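Local coordinates for ScaE cell-surface anchored scaffoldin protein (Ruminococcus flavefaciens, PDB 2ZF9), which probably anchors the cellulosome to the bacterial cell surface, its cohesin module, the part described here, binding the dockerin of a partner protein, at residues V25-K39 with L170-Y184. Numbering follows the deposited sequence.
Sequences VASSPVKPTLSITKK and LMQAWTFTQGIEQGY
Trp174, on the helix that precedes strand 180-187, lies under the side chain of Lys31. The tryptophan's CG is anti to the backbone N (chi1 175°), which swings the indole out beneath the lysine's aliphatic chain. Lys31 CD sits 3.6 Å from the centroid of the six-membered ring, almost exactly on its normal, a CH-pi contact, while Gln178 CB lies against the opposite face, toward its rim. The lysine then bends at its last torsion, and NZ donates to Ala26 O (2.9 Å) and Ser28 O, folding the lysine's end back onto these two carbonyls, with Ala26 at the edge of the ring. In the ring plane, water 1 accepts from Trp174 NE1 and donates to Thr33 OG1. Val25 CG1 packs on the helix at Trp174 CA (3.6 Å). With an alanine in place of Trp174, the methylenes of Lys31 would probably lose their flat support and water 1 its indole donor.

Beyond Gly179 the helix gives way to a strand parallel to 33-39. Glu181 N donates to Leu34 O (2.8 Å) in a straight bond, and Glu181 O receives Ile36 N. The glutamate side chain, extended with CG anti to the backbone N (chi1 -173°), runs past Ser35 CB and brings OE2 to Lys38 NZ, a weak salt bridge of 3.4 Å. Further along, Lys38 CB and CG lie over one face of the Tyr184 ring, CB 4.0 Å from its centroid, and the backbone pairing, resumed by Tyr184 N on Thr37 O, goes on with Lys39 N to Tyr184 O (2.8 Å).

The cohesin sandwich thus joins its first long strand to its last, with strands 50-58 and 142-149 continuing outward from them. Lys31 and Lys38 both use their methylenes on an aromatic face and their ammonium groups on oxygen, so the contact combines apolar cover with polar fixing outside the backbone pairing.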
# COMPACT_ATOMS: atom_id res chain seq x y z
N VAL A 25 -20.01 -6.95 -5.28
CA VAL A 25 -18.71 -6.26 -5.38
C VAL A 25 -18.22 -6.20 -6.82
O VAL A 25 -17.67 -5.21 -7.24
CB VAL A 25 -17.65 -6.92 -4.48
CG1 VAL A 25 -16.25 -6.23 -4.66
CG2 VAL A 25 -18.11 -6.87 -3.02
N ALA A 26 -18.45 -7.26 -7.58
CA ALA A 26 -17.94 -7.32 -8.95
C ALA A 26 -18.66 -6.32 -9.89
O ALA A 26 -18.17 -6.07 -10.98
CB ALA A 26 -18.03 -8.76 -9.50
N SER A 27 -19.80 -5.77 -9.46
CA SER A 27 -20.50 -4.71 -10.19
C SER A 27 -19.92 -3.31 -9.91
O SER A 27 -20.41 -2.31 -10.44
CB SER A 27 -22.01 -4.69 -9.86
OG SER A 27 -22.25 -4.14 -8.54
N SER A 28 -18.90 -3.22 -9.06
CA SER A 28 -18.37 -1.89 -8.70
C SER A 28 -18.02 -1.08 -9.94
O SER A 28 -17.21 -1.52 -10.73
CB SER A 28 -17.13 -2.00 -7.80
OG SER A 28 -16.70 -0.69 -7.45
N PRO A 29 -18.63 0.11 -10.13
CA PRO A 29 -18.23 0.90 -11.30
C PRO A 29 -16.73 1.28 -11.25
O PRO A 29 -16.06 1.28 -12.28
CB PRO A 29 -19.12 2.15 -11.22
CG PRO A 29 -20.23 1.80 -10.32
CD PRO A 29 -19.74 0.73 -9.38
N VAL A 30 -16.21 1.56 -10.05
CA VAL A 30 -14.79 1.94 -9.92
C VAL A 30 -14.07 0.75 -9.26
O VAL A 30 -14.51 0.24 -8.22
CB VAL A 30 -14.58 3.21 -9.08
CG1 VAL A 30 -13.09 3.60 -9.04
CG2 VAL A 30 -15.40 4.37 -9.62
N LYS A 31 -13.02 0.27 -9.92
CA LYS A 31 -12.29 -0.91 -9.44
C LYS A 31 -10.82 -0.55 -9.31
O LYS A 31 -10.03 -0.76 -10.27
CB LYS A 31 -12.47 -2.12 -10.40
CG LYS A 31 -13.89 -2.78 -10.34
CD LYS A 31 -13.93 -4.02 -11.25
CE LYS A 31 -15.27 -4.75 -11.13
NZ LYS A 31 -16.34 -3.93 -11.79
N PRO A 32 -10.44 0.05 -8.17
CA PRO A 32 -9.03 0.39 -7.96
C PRO A 32 -8.08 -0.80 -7.83
O PRO A 32 -8.47 -1.88 -7.39
CB PRO A 32 -9.04 1.20 -6.66
CG PRO A 32 -10.52 1.63 -6.44
CD PRO A 32 -11.30 0.45 -7.04
N THR A 33 -6.84 -0.61 -8.27
CA THR A 33 -5.81 -1.56 -7.94
C THR A 33 -4.78 -0.82 -7.14
O THR A 33 -4.26 0.19 -7.61
CB THR A 33 -5.11 -2.13 -9.20
OG1 THR A 33 -6.10 -2.77 -10.03
CG2 THR A 33 -4.06 -3.15 -8.82
N LEU A 34 -4.47 -1.34 -5.95
CA LEU A 34 -3.35 -0.82 -5.18
C LEU A 34 -2.23 -1.81 -5.35
O LEU A 34 -2.45 -3.02 -5.18
CB LEU A 34 -3.70 -0.71 -3.70
CG LEU A 34 -4.86 0.20 -3.34
CD1 LEU A 34 -4.97 0.27 -1.81
CD2 LEU A 34 -4.62 1.57 -3.96
N SER A 35 -1.04 -1.32 -5.68
CA SER A 35 0.08 -2.24 -5.89
C SER A 35 1.34 -1.73 -5.20
O SER A 35 1.57 -0.51 -5.10
CB SER A 35 0.33 -2.48 -7.40
OG SER A 35 0.61 -1.27 -8.06
N ILE A 36 2.14 -2.67 -4.71
CA ILE A 36 3.44 -2.34 -4.09
C ILE A 36 4.53 -2.90 -4.99
O ILE A 36 4.36 -3.97 -5.59
CB ILE A 36 3.54 -2.90 -2.69
CG1 ILE A 36 2.53 -2.17 -1.77
CG2 ILE A 36 5.01 -2.85 -2.14
CD1 ILE A 36 2.42 -2.81 -0.37
N THR A 37 5.62 -2.14 -5.07
CA THR A 37 6.81 -2.50 -5.85
C THR A 37 7.20 -3.97 -5.68
O THR A 37 7.26 -4.49 -4.57
CB THR A 37 8.02 -1.59 -5.43
OG1 THR A 37 7.61 -0.21 -5.43
CG2 THR A 37 9.21 -1.79 -6.38
N LYS A 38 7.50 -4.61 -6.81
CA LYS A 38 8.11 -5.95 -6.81
C LYS A 38 9.55 -5.78 -7.23
O LYS A 38 9.84 -5.60 -8.42
CB LYS A 38 7.37 -6.87 -7.78
CG LYS A 38 5.97 -7.19 -7.29
CD LYS A 38 5.18 -7.87 -8.38
CE LYS A 38 3.79 -8.21 -7.87
NZ LYS A 38 3.03 -9.07 -8.83
N LYS A 39 10.44 -5.77 -6.23
CA LYS A 39 11.82 -5.39 -6.47
C LYS A 39 12.72 -6.62 -6.45
O LYS A 39 12.67 -7.40 -5.49
CB LYS A 39 12.28 -4.38 -5.41
CG LYS A 39 13.70 -3.84 -5.60
CD LYS A 39 13.81 -2.93 -6.83
CE LYS A 39 13.64 -1.47 -6.49
NZ LYS A 39 14.62 -0.69 -7.31
N LEU A 170 -18.64 0.45 -2.71
CA LEU A 170 -18.35 -0.61 -3.67
C LEU A 170 -16.88 -0.59 -4.07
O LEU A 170 -16.26 -1.63 -4.20
CB LEU A 170 -19.19 -0.45 -4.95
CG LEU A 170 -20.63 -0.98 -4.87
CD1 LEU A 170 -21.46 -0.52 -6.10
CD2 LEU A 170 -20.68 -2.52 -4.75
N MSE A 171 -16.34 0.61 -4.34
CA MSE A 171 -14.94 0.71 -4.75
C MSE A 171 -14.05 0.28 -3.57
O MSE A 171 -13.01 -0.32 -3.77
CB MSE A 171 -14.61 2.13 -5.24
CG MSE A 171 -14.38 3.13 -4.16
SE MSE A 171 -13.66 4.88 -4.85
CE MSE A 171 -12.68 4.45 -6.12
N GLN A 172 -14.46 0.61 -2.33
CA GLN A 172 -13.67 0.15 -1.17
C GLN A 172 -13.70 -1.38 -1.04
O GLN A 172 -12.68 -2.01 -0.78
CB GLN A 172 -14.23 0.75 0.12
CG GLN A 172 -13.38 0.46 1.36
CD GLN A 172 -13.76 1.39 2.48
OE1 GLN A 172 -13.38 2.55 2.49
NE2 GLN A 172 -14.56 0.89 3.41
N ALA A 173 -14.89 -1.96 -1.15
CA ALA A 173 -15.04 -3.41 -1.08
C ALA A 173 -14.21 -4.05 -2.19
O ALA A 173 -13.51 -5.03 -1.93
CB ALA A 173 -16.52 -3.81 -1.20
N TRP A 174 -14.27 -3.50 -3.41
CA TRP A 174 -13.44 -4.04 -4.48
C TRP A 174 -11.96 -3.96 -4.08
O TRP A 174 -11.22 -4.92 -4.25
CB TRP A 174 -13.65 -3.31 -5.85
CG TRP A 174 -12.66 -3.86 -6.86
CD1 TRP A 174 -11.39 -3.43 -7.09
CD2 TRP A 174 -12.85 -5.03 -7.67
NE1 TRP A 174 -10.78 -4.25 -8.03
CE2 TRP A 174 -11.66 -5.24 -8.39
CE3 TRP A 174 -13.93 -5.91 -7.86
CZ2 TRP A 174 -11.50 -6.31 -9.29
CZ3 TRP A 174 -13.79 -6.99 -8.76
CH2 TRP A 174 -12.59 -7.16 -9.48
N THR A 175 -11.54 -2.81 -3.58
CA THR A 175 -10.12 -2.59 -3.33
C THR A 175 -9.54 -3.66 -2.39
O THR A 175 -8.51 -4.27 -2.67
CB THR A 175 -9.92 -1.23 -2.69
OG1 THR A 175 -10.22 -0.24 -3.66
CG2 THR A 175 -8.46 -1.01 -2.24
N PHE A 176 -10.21 -3.89 -1.27
CA PHE A 176 -9.64 -4.75 -0.24
C PHE A 176 -9.93 -6.22 -0.48
O PHE A 176 -9.27 -7.09 0.12
CB PHE A 176 -10.17 -4.32 1.12
CG PHE A 176 -9.57 -2.99 1.61
CD1 PHE A 176 -8.22 -2.89 1.86
CD2 PHE A 176 -10.38 -1.89 1.83
CE1 PHE A 176 -7.64 -1.68 2.33
CE2 PHE A 176 -9.82 -0.65 2.31
CZ PHE A 176 -8.45 -0.57 2.55
N THR A 177 -10.92 -6.54 -1.32
CA THR A 177 -11.19 -7.98 -1.58
C THR A 177 -10.54 -8.52 -2.86
O THR A 177 -10.25 -9.74 -2.97
CB THR A 177 -12.69 -8.33 -1.69
OG1 THR A 177 -13.28 -7.60 -2.78
CG2 THR A 177 -13.44 -8.05 -0.37
N GLN A 178 -10.34 -7.64 -3.83
CA GLN A 178 -9.84 -8.05 -5.14
C GLN A 178 -8.75 -7.15 -5.74
O GLN A 178 -8.08 -7.53 -6.72
CB GLN A 178 -11.01 -8.13 -6.16
CG GLN A 178 -12.14 -9.14 -5.79
CD GLN A 178 -11.65 -10.58 -5.67
OE1 GLN A 178 -10.62 -10.95 -6.21
NE2 GLN A 178 -12.44 -11.42 -4.96
N GLY A 179 -8.56 -5.96 -5.19
CA GLY A 179 -7.73 -4.99 -5.91
C GLY A 179 -6.35 -4.81 -5.33
O GLY A 179 -5.72 -3.77 -5.56
N ILE A 180 -5.85 -5.80 -4.58
CA ILE A 180 -4.51 -5.63 -3.99
C ILE A 180 -3.50 -6.46 -4.75
O ILE A 180 -3.69 -7.66 -4.89
CB ILE A 180 -4.46 -5.99 -2.48
CG1 ILE A 180 -5.49 -5.18 -1.67
CG2 ILE A 180 -3.03 -5.79 -1.98
CD1 ILE A 180 -5.34 -3.62 -1.80
N GLU A 181 -2.44 -5.81 -5.24
CA GLU A 181 -1.29 -6.50 -5.79
C GLU A 181 -0.10 -6.34 -4.81
O GLU A 181 0.50 -5.27 -4.71
CB GLU A 181 -0.99 -5.94 -7.18
CG GLU A 181 0.11 -6.68 -7.97
CD GLU A 181 0.57 -5.87 -9.22
OE1 GLU A 181 -0.28 -5.13 -9.80
OE2 GLU A 181 1.77 -5.97 -9.60
N GLN A 182 0.20 -7.39 -4.06
CA GLN A 182 1.21 -7.30 -3.02
C GLN A 182 2.61 -7.21 -3.66
O GLN A 182 2.81 -7.61 -4.83
CB GLN A 182 1.14 -8.52 -2.07
CG GLN A 182 -0.21 -8.78 -1.37
CD GLN A 182 -0.62 -7.66 -0.39
OE1 GLN A 182 -0.21 -6.52 -0.53
NE2 GLN A 182 -1.45 -8.00 0.60
N GLY A 183 3.57 -6.69 -2.90
CA GLY A 183 4.92 -6.57 -3.41
C GLY A 183 5.94 -7.29 -2.55
O GLY A 183 5.59 -8.10 -1.66
N TYR A 184 7.21 -7.04 -2.85
CA TYR A 184 8.30 -7.69 -2.14
C TYR A 184 9.64 -7.10 -2.54
O TYR A 184 9.75 -6.36 -3.54
CB TYR A 184 8.33 -9.21 -2.45
CG TYR A 184 8.28 -9.55 -3.91
CD1 TYR A 184 7.11 -10.08 -4.48
CD2 TYR A 184 9.38 -9.32 -4.75
CE1 TYR A 184 7.06 -10.39 -5.85
CE2 TYR A 184 9.34 -9.62 -6.13
CZ TYR A 184 8.18 -10.17 -6.65
OH TYR A 184 8.13 -10.45 -7.99
O HOH W 1 -8.34 -4.35 -9.45
O HOH W 2 2.87 -5.28 -7.10
O HOH W 3 3.86 -3.75 -8.88
O HOH W 4 1.86 -10.01 -6.06